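Local structure of peptidase M16 C-terminal domain-containing protein (Enterococcus faecalis, 3D3Y) at residues E148-Y153 with F416-E421; S255-A260 with N327-L332; L156-V161 with F314-T319. The protein is of unknown function but probably belongs to the M16 (pitrilysin-type) metallopeptidase family, with an inactive-type M16 domain. One frame throughout, in Å; residues are numbered along the deposited sequence.

Contact 1 (E148-Y153 with F416-E421); sequences EDKQTY and FFLEGE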
loop_
_atom_site.group_PDB
_atom_site.type_symbol
_atom_site.label_atom_id
_atom_site.label_comp_id
_atom_site.label_asym_id
_atom_site.label_seq_id
_atom_site.Cartn_x
_atom_site.Cartn_y
_atom_site.Cartn_z
ATOM N N GLU A 148 -18.923 4.440 -0.985
ATOM C CA GLU A 148 -19.814 5.406 -0.324
ATOM C C GLU A 148 -19.107 6.619 0.272
ATOM O O GLU A 148 -19.739 7.638 0.546
ATOM C CB GLU A 148 -20.636 4.741 0.775
ATOM C CG GLU A 148 -22.050 4.367 0.340
ATOM C CD GLU A 148 -22.639 3.239 1.194
ATOM O OE1 GLU A 148 -22.416 3.244 2.441
ATOM O OE2 GLU A 148 -23.310 2.346 0.606
ATOM N N ASP A 149 -17.815 6.496 0.524
ATOM C CA ASP A 149 -17.040 7.658 0.930
ATOM C C ASP A 149 -16.636 8.393 -0.334
ATOM O O ASP A 149 -15.791 7.908 -1.119
ATOM C CB ASP A 149 -15.816 7.248 1.721
ATOM C CG ASP A 149 -15.034 8.440 2.220
ATOM O OD1 ASP A 149 -14.441 9.159 1.391
ATOM O OD2 ASP A 149 -15.032 8.673 3.434
ATOM N N LYS A 150 -17.240 9.556 -0.544
ATOM C CA LYS A 150 -17.100 10.263 -1.826
ATOM C C LYS A 150 -15.708 10.819 -2.115
ATOM O O LYS A 150 -15.322 10.955 -3.288
ATOM C CB LYS A 150 -18.173 11.337 -1.975
ATOM C CG LYS A 150 -19.596 10.772 -2.004
ATOM C CD LYS A 150 -19.714 9.643 -3.013
ATOM C CE LYS A 150 -21.123 9.055 -2.969
ATOM N NZ LYS A 150 -21.201 7.833 -3.801
ATOM N N GLN A 151 -14.963 11.141 -1.069
ATOM C CA GLN A 151 -13.556 11.515 -1.232
ATOM C C GLN A 151 -12.746 10.340 -1.778
ATOM O O GLN A 151 -12.000 10.512 -2.725
ATOM C CB GLN A 151 -12.950 12.089 0.068
ATOM C CG GLN A 151 -11.386 12.113 0.124
ATOM C CD GLN A 151 -10.822 13.150 1.101
ATOM O OE1 GLN A 151 -11.540 13.702 1.936
ATOM N NE2 GLN A 151 -9.526 13.426 0.984
ATOM N N THR A 152 -12.920 9.158 -1.181
ATOM C CA THR A 152 -12.248 7.950 -1.610
ATOM C C THR A 152 -12.690 7.607 -3.026
ATOM O O THR A 152 -11.847 7.347 -3.874
ATOM C CB THR A 152 -12.494 6.756 -0.644
ATOM O OG1 THR A 152 -12.145 7.152 0.683
ATOM C CG2 THR A 152 -11.628 5.558 -1.016
ATOM N N TYR A 153 -13.994 7.641 -3.285
ATOM C CA TYR A 153 -14.499 7.361 -4.619
ATOM C C TYR A 153 -13.819 8.255 -5.695
ATOM O O TYR A 153 -13.346 7.762 -6.725
ATOM C CB TYR A 153 -16.022 7.511 -4.687
ATOM C CG TYR A 153 -16.520 7.279 -6.102
ATOM C CD1 TYR A 153 -16.556 5.988 -6.636
ATOM C CD2 TYR A 153 -16.871 8.335 -6.923
ATOM C CE1 TYR A 153 -16.962 5.763 -7.940
ATOM C CE2 TYR A 153 -17.294 8.123 -8.230
ATOM C CZ TYR A 153 -17.327 6.832 -8.730
ATOM O OH TYR A 153 -17.736 6.594 -10.029
ATOM N N PHE A 416 -10.416 15.009 -12.470
ATOM C CA PHE A 416 -11.696 14.354 -12.280
ATOM C C PHE A 416 -12.564 15.239 -11.410
ATOM O O PHE A 416 -12.131 15.694 -10.339
ATOM C CB PHE A 416 -11.540 12.964 -11.635
ATOM C CG PHE A 416 -12.864 12.270 -11.403
ATOM C CD1 PHE A 416 -13.533 11.657 -12.451
ATOM C CD2 PHE A 416 -13.476 12.309 -10.146
ATOM C CE1 PHE A 416 -14.783 11.043 -12.237
ATOM C CE2 PHE A 416 -14.725 11.709 -9.915
ATOM C CZ PHE A 416 -15.382 11.080 -10.960
ATOM N N PHE A 417 -13.779 15.483 -11.881
ATOM C CA PHE A 417 -14.737 16.347 -11.213
ATOM C C PHE A 417 -15.998 15.548 -10.860
ATOM O O PHE A 417 -16.701 15.043 -11.742
ATOM C CB PHE A 417 -15.043 17.528 -12.147
ATOM C CG PHE A 417 -16.040 18.540 -11.607
ATOM C CD1 PHE A 417 -16.034 18.919 -10.270
ATOM C CD2 PHE A 417 -16.957 19.139 -12.473
ATOM C CE1 PHE A 417 -16.930 19.891 -9.788
ATOM C CE2 PHE A 417 -17.876 20.102 -11.998
ATOM C CZ PHE A 417 -17.846 20.484 -10.647
ATOM N N LEU A 418 -16.263 15.397 -9.562
ATOM C CA LEU A 418 -17.483 14.728 -9.126
ATOM C C LEU A 418 -18.430 15.832 -8.739
ATOM O O LEU A 418 -18.237 16.485 -7.710
ATOM C CB LEU A 418 -17.243 13.760 -7.955
ATOM C CG LEU A 418 -18.422 12.867 -7.518
ATOM C CD1 LEU A 418 -18.699 11.763 -8.571
ATOM C CD2 LEU A 418 -18.112 12.222 -6.215
ATOM N N GLU A 419 -19.439 16.048 -9.588
ATOM C CA GLU A 419 -20.236 17.245 -9.511
ATOM C C GLU A 419 -21.556 16.970 -8.830
ATOM O O GLU A 419 -22.352 16.129 -9.287
ATOM C CB GLU A 419 -20.457 17.842 -10.903
ATOM C CG GLU A 419 -21.302 19.127 -10.887
ATOM C CD GLU A 419 -21.404 19.788 -12.268
ATOM O OE1 GLU A 419 -21.606 19.056 -13.247
ATOM O OE2 GLU A 419 -21.272 21.032 -12.357
ATOM N N GLY A 420 -21.788 17.691 -7.736
ATOM C CA GLY A 420 -22.996 17.519 -6.968
ATOM C C GLY A 420 -24.201 18.021 -7.729
ATOM O O GLY A 420 -24.154 19.096 -8.337
ATOM N N GLU A 421 -25.260 17.204 -7.723
ATOM C CA GLU A 421 -26.608 17.600 -8.105
ATOM C C GLU A 421 -27.348 17.895 -6.807
ATOM O O GLU A 421 -27.571 17.000 -5.965
ATOM C CB GLU A 421 -27.310 16.479 -8.895
ATOM C CG GLU A 421 -26.461 15.963 -10.058
ATOM C CD GLU A 421 -27.146 14.883 -10.925
ATOM O OE1 GLU A 421 -27.556 13.811 -10.387
ATOM O OE2 GLU A 421 -27.247 15.115 -12.159
#

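Contact 2 (S255-A260 with N327-L332); sequences SKLNLA and NQVLRL. With ACT (acetate ion), chain C.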
loop_
_atom_site.group_PDB
_atom_site.type_symbol
_atom_site.label_atom_id
_atom_site.label_comp_id
_atom_site.label_asym_id
_atom_site.label_seq_id
_atom_site.Cartn_x
_atom_site.Cartn_y
_atom_site.Cartn_z
ATOM N N SER A 255 -19.044 18.899 -3.836
ATOM C CA SER A 255 -18.413 18.334 -5.048
ATOM C C SER A 255 -16.957 18.011 -4.774
ATOM O O SER A 255 -16.369 18.548 -3.839
ATOM C CB SER A 255 -18.517 19.310 -6.220
ATOM O OG SER A 255 -19.880 19.535 -6.560
ATOM N N LYS A 256 -16.371 17.136 -5.574
ATOM C CA LYS A 256 -14.960 16.798 -5.463
ATOM C C LYS A 256 -14.250 17.225 -6.720
ATOM O O LYS A 256 -14.735 16.981 -7.831
ATOM C CB LYS A 256 -14.760 15.291 -5.262
ATOM C CG LYS A 256 -15.598 14.699 -4.124
ATOM C CD LYS A 256 -15.263 15.356 -2.795
ATOM C CE LYS A 256 -15.987 14.744 -1.599
ATOM N NZ LYS A 256 -15.599 15.505 -0.343
ATOM N N LEU A 257 -13.101 17.868 -6.561
ATOM C CA LEU A 257 -12.316 18.224 -7.740
ATOM C C LEU A 257 -10.875 17.790 -7.533
ATOM O O LEU A 257 -10.168 18.335 -6.673
ATOM C CB LEU A 257 -12.440 19.747 -8.039
ATOM C CG LEU A 257 -11.579 20.291 -9.201
ATOM C CD1 LEU A 257 -11.961 19.617 -10.572
ATOM C CD2 LEU A 257 -11.682 21.835 -9.293
ATOM N N ASN A 258 -10.447 16.804 -8.313
ATOM C CA ASN A 258 -9.126 16.200 -8.136
ATOM C C ASN A 258 -8.268 16.293 -9.398
ATOM O O ASN A 258 -8.791 16.282 -10.526
ATOM C CB ASN A 258 -9.255 14.710 -7.735
ATOM C CG ASN A 258 -10.020 14.508 -6.436
ATOM O OD1 ASN A 258 -10.103 15.403 -5.575
ATOM N ND2 ASN A 258 -10.586 13.303 -6.278
ATOM N N LEU A 259 -6.955 16.341 -9.214
ATOM C CA LEU A 259 -6.010 16.547 -10.333
ATOM C C LEU A 259 -4.866 15.573 -10.149
ATOM O O LEU A 259 -4.382 15.379 -9.022
ATOM C CB LEU A 259 -5.416 17.965 -10.330
ATOM C CG LEU A 259 -6.279 19.209 -10.540
ATOM C CD1 LEU A 259 -7.108 19.542 -9.280
ATOM C CD2 LEU A 259 -5.364 20.347 -10.850
ATOM N N ALA A 260 -4.410 15.003 -11.260
ATOM C CA ALA A 260 -3.287 14.087 -11.259
ATOM C C ALA A 260 -2.200 14.596 -12.186
ATOM O O ALA A 260 -2.457 14.916 -13.358
ATOM C CB ALA A 260 -3.732 12.705 -11.698
ATOM N N ASN A 327 -13.727 26.109 -11.981
ATOM C CA ASN A 327 -12.720 26.784 -12.818
ATOM C C ASN A 327 -11.864 27.722 -11.999
ATOM O O ASN A 327 -10.649 27.767 -12.178
ATOM C CB ASN A 327 -13.374 27.485 -14.017
ATOM C CG ASN A 327 -14.089 26.495 -14.943
ATOM O OD1 ASN A 327 -13.566 25.426 -15.247
ATOM N ND2 ASN A 327 -15.308 26.839 -15.365
ATOM N N GLN A 328 -12.470 28.450 -11.070
ATOM C CA GLN A 328 -11.670 29.316 -10.196
ATOM C C GLN A 328 -10.709 28.536 -9.290
ATOM O O GLN A 328 -9.566 28.964 -9.074
ATOM C CB GLN A 328 -12.552 30.225 -9.355
ATOM C CG GLN A 328 -11.769 31.311 -8.676
ATOM C CD GLN A 328 -12.651 32.346 -8.051
ATOM O OE1 GLN A 328 -13.879 32.347 -8.247
ATOM N NE2 GLN A 328 -12.035 33.248 -7.270
ATOM N N VAL A 329 -11.154 27.399 -8.755
ATOM C CA VAL A 329 -10.261 26.556 -7.980
ATOM C C VAL A 329 -9.107 26.033 -8.869
ATOM O O VAL A 329 -7.962 26.007 -8.437
ATOM C CB VAL A 329 -11.000 25.376 -7.303
ATOM C CG1 VAL A 329 -9.990 24.392 -6.642
ATOM C CG2 VAL A 329 -12.020 25.877 -6.237
ATOM N N LEU A 330 -9.383 25.637 -10.107
ATOM C CA LEU A 330 -8.283 25.160 -10.955
ATOM C C LEU A 330 -7.260 26.260 -11.209
ATOM O O LEU A 330 -6.061 26.000 -11.201
ATOM C CB LEU A 330 -8.808 24.624 -12.273
ATOM C CG LEU A 330 -9.655 23.363 -12.248
ATOM C CD1 LEU A 330 -10.177 23.149 -13.669
ATOM C CD2 LEU A 330 -8.772 22.189 -11.771
ATOM N N ARG A 331 -7.736 27.493 -11.432
ATOM C CA ARG A 331 -6.823 28.648 -11.643
ATOM C C ARG A 331 -5.984 28.943 -10.379
ATOM O O ARG A 331 -4.781 29.194 -10.472
ATOM C CB ARG A 331 -7.587 29.899 -12.112
ATOM C CG ARG A 331 -8.246 29.717 -13.513
ATOM C CD ARG A 331 -8.914 31.027 -14.057
ATOM N NE ARG A 331 -10.198 31.362 -13.421
ATOM C CZ ARG A 331 -11.414 31.020 -13.875
ATOM N NH1 ARG A 331 -11.567 30.300 -14.987
ATOM N NH2 ARG A 331 -12.496 31.392 -13.199
ATOM N N LEU A 332 -6.615 28.886 -9.212
ATOM C CA LEU A 332 -5.893 29.128 -7.957
ATOM C C LEU A 332 -4.781 28.093 -7.724
ATOM O O LEU A 332 -3.688 28.453 -7.321
ATOM C CB LEU A 332 -6.855 29.135 -6.761
ATOM C CG LEU A 332 -7.851 30.303 -6.657
ATOM C CD1 LEU A 332 -8.919 30.079 -5.558
ATOM C CD2 LEU A 332 -7.130 31.636 -6.442
HETATM C C ACT C . -22.066 21.587 -4.644
HETATM O O ACT C . -22.476 20.768 -3.793
HETATM O OXT ACT C . -21.195 21.196 -5.447
HETATM C CH3 ACT C . -22.607 22.958 -4.686
#

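Contact 3 (L156-V161 with F314-T319); sequences LALQSV and FMTVQT. With ACT (acetate ion), chain E.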
loop_
_atom_site.group_PDB
_atom_site.type_symbol
_atom_site.label_atom_id
_atom_site.label_comp_id
_atom_site.label_asym_id
_atom_site.label_seq_id
_atom_site.Cartn_x
_atom_site.Cartn_y
_atom_site.Cartn_z
ATOM N N LEU A 156 -10.134 7.307 -6.336
ATOM C CA LEU A 156 -10.092 6.141 -7.201
ATOM C C LEU A 156 -10.466 6.463 -8.656
ATOM O O LEU A 156 -9.854 5.935 -9.597
ATOM C CB LEU A 156 -10.984 5.037 -6.634
ATOM C CG LEU A 156 -10.557 4.503 -5.269
ATOM C CD1 LEU A 156 -11.742 3.761 -4.686
ATOM C CD2 LEU A 156 -9.329 3.594 -5.381
ATOM N N ALA A 157 -11.472 7.310 -8.837
ATOM C CA ALA A 157 -11.917 7.686 -10.170
ATOM C C ALA A 157 -10.841 8.507 -10.875
ATOM O O ALA A 157 -10.640 8.367 -12.080
ATOM C CB ALA A 157 -13.237 8.476 -10.127
ATOM N N LEU A 158 -10.169 9.377 -10.127
ATOM C CA LEU A 158 -9.055 10.127 -10.692
ATOM C C LEU A 158 -7.984 9.153 -11.179
ATOM O O LEU A 158 -7.476 9.284 -12.284
ATOM C CB LEU A 158 -8.453 11.081 -9.646
ATOM C CG LEU A 158 -7.182 11.829 -10.069
ATOM C CD1 LEU A 158 -7.534 12.853 -11.136
ATOM C CD2 LEU A 158 -6.574 12.488 -8.830
ATOM N N GLN A 159 -7.637 8.198 -10.326
ATOM C CA GLN A 159 -6.654 7.181 -10.707
ATOM C C GLN A 159 -7.035 6.397 -11.978
ATOM O O GLN A 159 -6.165 6.128 -12.840
ATOM C CB GLN A 159 -6.326 6.287 -9.514
ATOM C CG GLN A 159 -5.468 7.035 -8.489
ATOM C CD GLN A 159 -4.983 6.173 -7.319
ATOM O OE1 GLN A 159 -4.651 4.998 -7.480
ATOM N NE2 GLN A 159 -4.898 6.784 -6.148
ATOM N N SER A 160 -8.327 6.061 -12.126
ATOM C CA SER A 160 -8.800 5.372 -13.347
ATOM C C SER A 160 -8.547 6.195 -14.597
ATOM O O SER A 160 -8.240 5.634 -15.640
ATOM C CB SER A 160 -10.297 5.056 -13.306
ATOM O OG SER A 160 -10.542 3.995 -12.415
ATOM N N VAL A 161 -8.691 7.516 -14.490
ATOM C CA VAL A 161 -8.469 8.418 -15.616
ATOM C C VAL A 161 -6.973 8.517 -15.857
ATOM O O VAL A 161 -6.510 8.271 -16.982
ATOM C CB VAL A 161 -9.059 9.827 -15.391
ATOM C CG1 VAL A 161 -8.790 10.727 -16.617
ATOM C CG2 VAL A 161 -10.556 9.716 -15.162
ATOM N N PHE A 314 3.615 9.720 -9.892
ATOM C CA PHE A 314 2.541 10.672 -10.025
ATOM C C PHE A 314 2.203 11.286 -8.679
ATOM O O PHE A 314 2.639 10.818 -7.617
ATOM C CB PHE A 314 1.334 10.061 -10.758
ATOM C CG PHE A 314 0.364 9.316 -9.874
ATOM C CD1 PHE A 314 -0.923 9.796 -9.711
ATOM C CD2 PHE A 314 0.709 8.110 -9.248
ATOM C CE1 PHE A 314 -1.854 9.120 -8.909
ATOM C CE2 PHE A 314 -0.217 7.426 -8.437
ATOM C CZ PHE A 314 -1.492 7.935 -8.263
HETATM N N MSE A 315 1.458 12.372 -8.717
HETATM C CA MSE A 315 1.141 13.237 -7.591
HETATM C C MSE A 315 -0.304 13.625 -7.810
HETATM O O MSE A 315 -0.661 13.824 -8.921
HETATM C CB MSE A 315 1.988 14.500 -7.736
HETATM C CG MSE A 315 2.345 15.278 -6.539
HETATM SE SE MSE A 315 1.851 17.099 -6.482
HETATM C CE MSE A 315 0.177 16.950 -7.079
ATOM N N THR A 316 -1.107 13.747 -6.754
ATOM C CA THR A 316 -2.515 14.146 -6.891
ATOM C C THR A 316 -2.825 15.293 -5.944
ATOM O O THR A 316 -2.161 15.452 -4.889
ATOM C CB THR A 316 -3.489 13.006 -6.549
ATOM O OG1 THR A 316 -3.380 12.704 -5.163
ATOM C CG2 THR A 316 -3.214 11.748 -7.358
ATOM N N VAL A 317 -3.775 16.118 -6.360
ATOM C CA VAL A 317 -4.332 17.137 -5.551
ATOM C C VAL A 317 -5.792 16.746 -5.455
ATOM O O VAL A 317 -6.423 16.437 -6.477
ATOM C CB VAL A 317 -4.183 18.546 -6.203
ATOM C CG1 VAL A 317 -5.063 19.610 -5.473
ATOM C CG2 VAL A 317 -2.726 19.005 -6.174
ATOM N N GLN A 318 -6.319 16.740 -4.233
ATOM C CA GLN A 318 -7.718 16.426 -3.993
ATOM C C GLN A 318 -8.381 17.588 -3.255
ATOM O O GLN A 318 -7.834 18.062 -2.259
ATOM C CB GLN A 318 -7.803 15.170 -3.124
ATOM C CG GLN A 318 -7.252 13.912 -3.797
ATOM C CD GLN A 318 -7.355 12.727 -2.868
ATOM O OE1 GLN A 318 -8.423 12.447 -2.289
ATOM N NE2 GLN A 318 -6.239 12.042 -2.687
ATOM N N THR A 319 -9.543 18.040 -3.742
ATOM C CA THR A 319 -10.308 19.113 -3.109
ATOM C C THR A 319 -11.789 18.729 -2.949
ATOM O O THR A 319 -12.316 17.930 -3.729
ATOM C CB THR A 319 -10.193 20.458 -3.917
ATOM O OG1 THR A 319 -10.936 20.377 -5.135
ATOM C CG2 THR A 319 -8.697 20.781 -4.286
HETATM C C ACT E . -1.922 9.366 -4.478
HETATM O O ACT E . -2.983 10.037 -4.314
HETATM O OXT ACT E . -0.853 9.979 -4.809
HETATM C CH3 ACT E . -1.951 7.883 -4.300
#

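Contact 1 (E148-Y153 with F416-E421)
Tyr153 and Leu418 carry this contact, which docks the first turn of helix 150-162 onto strand 411-421. It is helix-on-sheet packing in an M16-type alpha/beta fold. The strand belongs to the five-stranded mixed sheet of the chain's second half.

The contact across the segments is apolar. Leu418 points its side chain at the helix and crosses the Tyr153 side chain at about a right angle. Its CD1 lies 3.9 Å from Tyr153 CE2, at the ring edge and near the ring plane. Its other methyl, CD2, sits 4.1 Å from Tyr153 CD2. The same CD2 comes within 4.3 Å of Lys150 CB, so the leucine fork spans two helix residues. Tyr153 CG is anti to the backbone N (chi1 177°), and this swings the ring toward the strand. Phe416 adds a looser touch, with CZ 4.5 Å from Tyr153 CE2.

The polar ends go elsewhere. Lys150 NZ forms a salt bridge with Glu250, and Tyr153 OH is hydrogen-bonded to Glu248. Both glutamates lie on the neighbouring strand 244-251, so the helix also grips the edge of the sheet.

Within segment 148-153 the polar work is capping. Asp149 is the N-cap of the helix. Its OD1 accepts from Thr152 N at 3.0 Å, on the anti side of the carboxylate and 19° out of its plane.

Contact 2 (S255-A260 with N327-L332)
Leu257 of strand 255-262 meets Val329 and Leu330 of helix 326-341. The helix covers one face of the five-stranded mixed sheet in this M16-type alpha/beta fold. Helix and strand segments run roughly the same way, with axes 10.2 Å apart and an angle of 35° between them.

The tight part is aliphatic. Leu330 starts out along the interface, but its end turns in and reaches both strand leucines with one methyl. Leu330 CD2 is 3.8 Å from Leu257 CD2, and the two side chains cross at about a right angle. The same CD2 is 4.0 Å from Leu259 CD2. With chi1 176° the Leu257 side chain stretches away from its own N, carrying CD2 toward the helix. There it also meets Val329 CG1 at 4.1 Å. Leu300 from a loop and Ile321 from strand 314-321 pack against Val329 as well. Leu257, Leu259 and Val329 are buried, while Leu330 keeps partial exposure.

The other side of the helix is loose. Asn327 and Arg331 are exposed, and Gln328 is partly so. The Arg331 guanidinium folds back over its own helix, with one face above Asn327 O at a height of 3.7 Å.

On the opposite face of the sheet, Lys256 and Asn258 touch helix 150-162, so the strand is covered from both faces. There the Asn258 side chain accepts through OD1 from Thr319 N.

Contact 3 (L156-V161 with F314-T319)
Gln159 of helix 150-162 reaches across to Phe314 at the start of strand 314-321. From CB the chain leaves with CG beside the backbone N (chi1 -73°), then runs extended. CG meets the phenyl ring first, 4.1 Å from Phe314 CZ. The amide carbon CD comes next, 4.0 Å from Phe314 CZ, at the ring edge and near its plane. Amide and ring planes stand 74° apart, so the amide is set steeply against the ring. At the tip the two ends part. NE2 lies 3.6 Å from the CH3 of a bound acetate, while OE1 accepts a hydrogen bond from Arg312.

The acetate probably came from the crystallisation liquor. Its OXT lies over one face of the Phe314 ring. Its other oxygen, O, accepts a hydrogen bond from Thr316 OG1 at 2.8 Å. With chi1 67° OG1 sits between the backbone N and the carbonyl carbon and bonds the acetate, while CG2 faces Leu158. Thr316 CG2 is 3.7 Å from Leu158 CD2, and this pair forms the buried apolar part of the contact. Leu158 also touches Asn258 and Ala260 on the next strand and Phe416 beyond it.

Phe314 is hemmed in further by Tyr162 and by an edge-to-face stack with Phe163. The arrangement is that of a helix laid over the face of a mixed beta sheet, here in an M16-type alpha/beta fold.

The three contacts cluster in one part of the fold, with centres 11 to 13 Å apart. All reach the five-stranded mixed sheet, on the adjacent strands 411-421, 255-262 and 314-321. Contacts 1 and 3 share helix 150-162, on one face. Contact 2 uses helix 326-341, on the other. Along the chain, contacts 2 and 3 both fall between the outer ends of contact 1, and their own segments alternate. Helix 150-162 comes before strand 200-207, which belongs to the six-stranded sheet. Contacts 1 and 3 thus pack a helix from before strand 200-207 on a sheet built from strands of the second half.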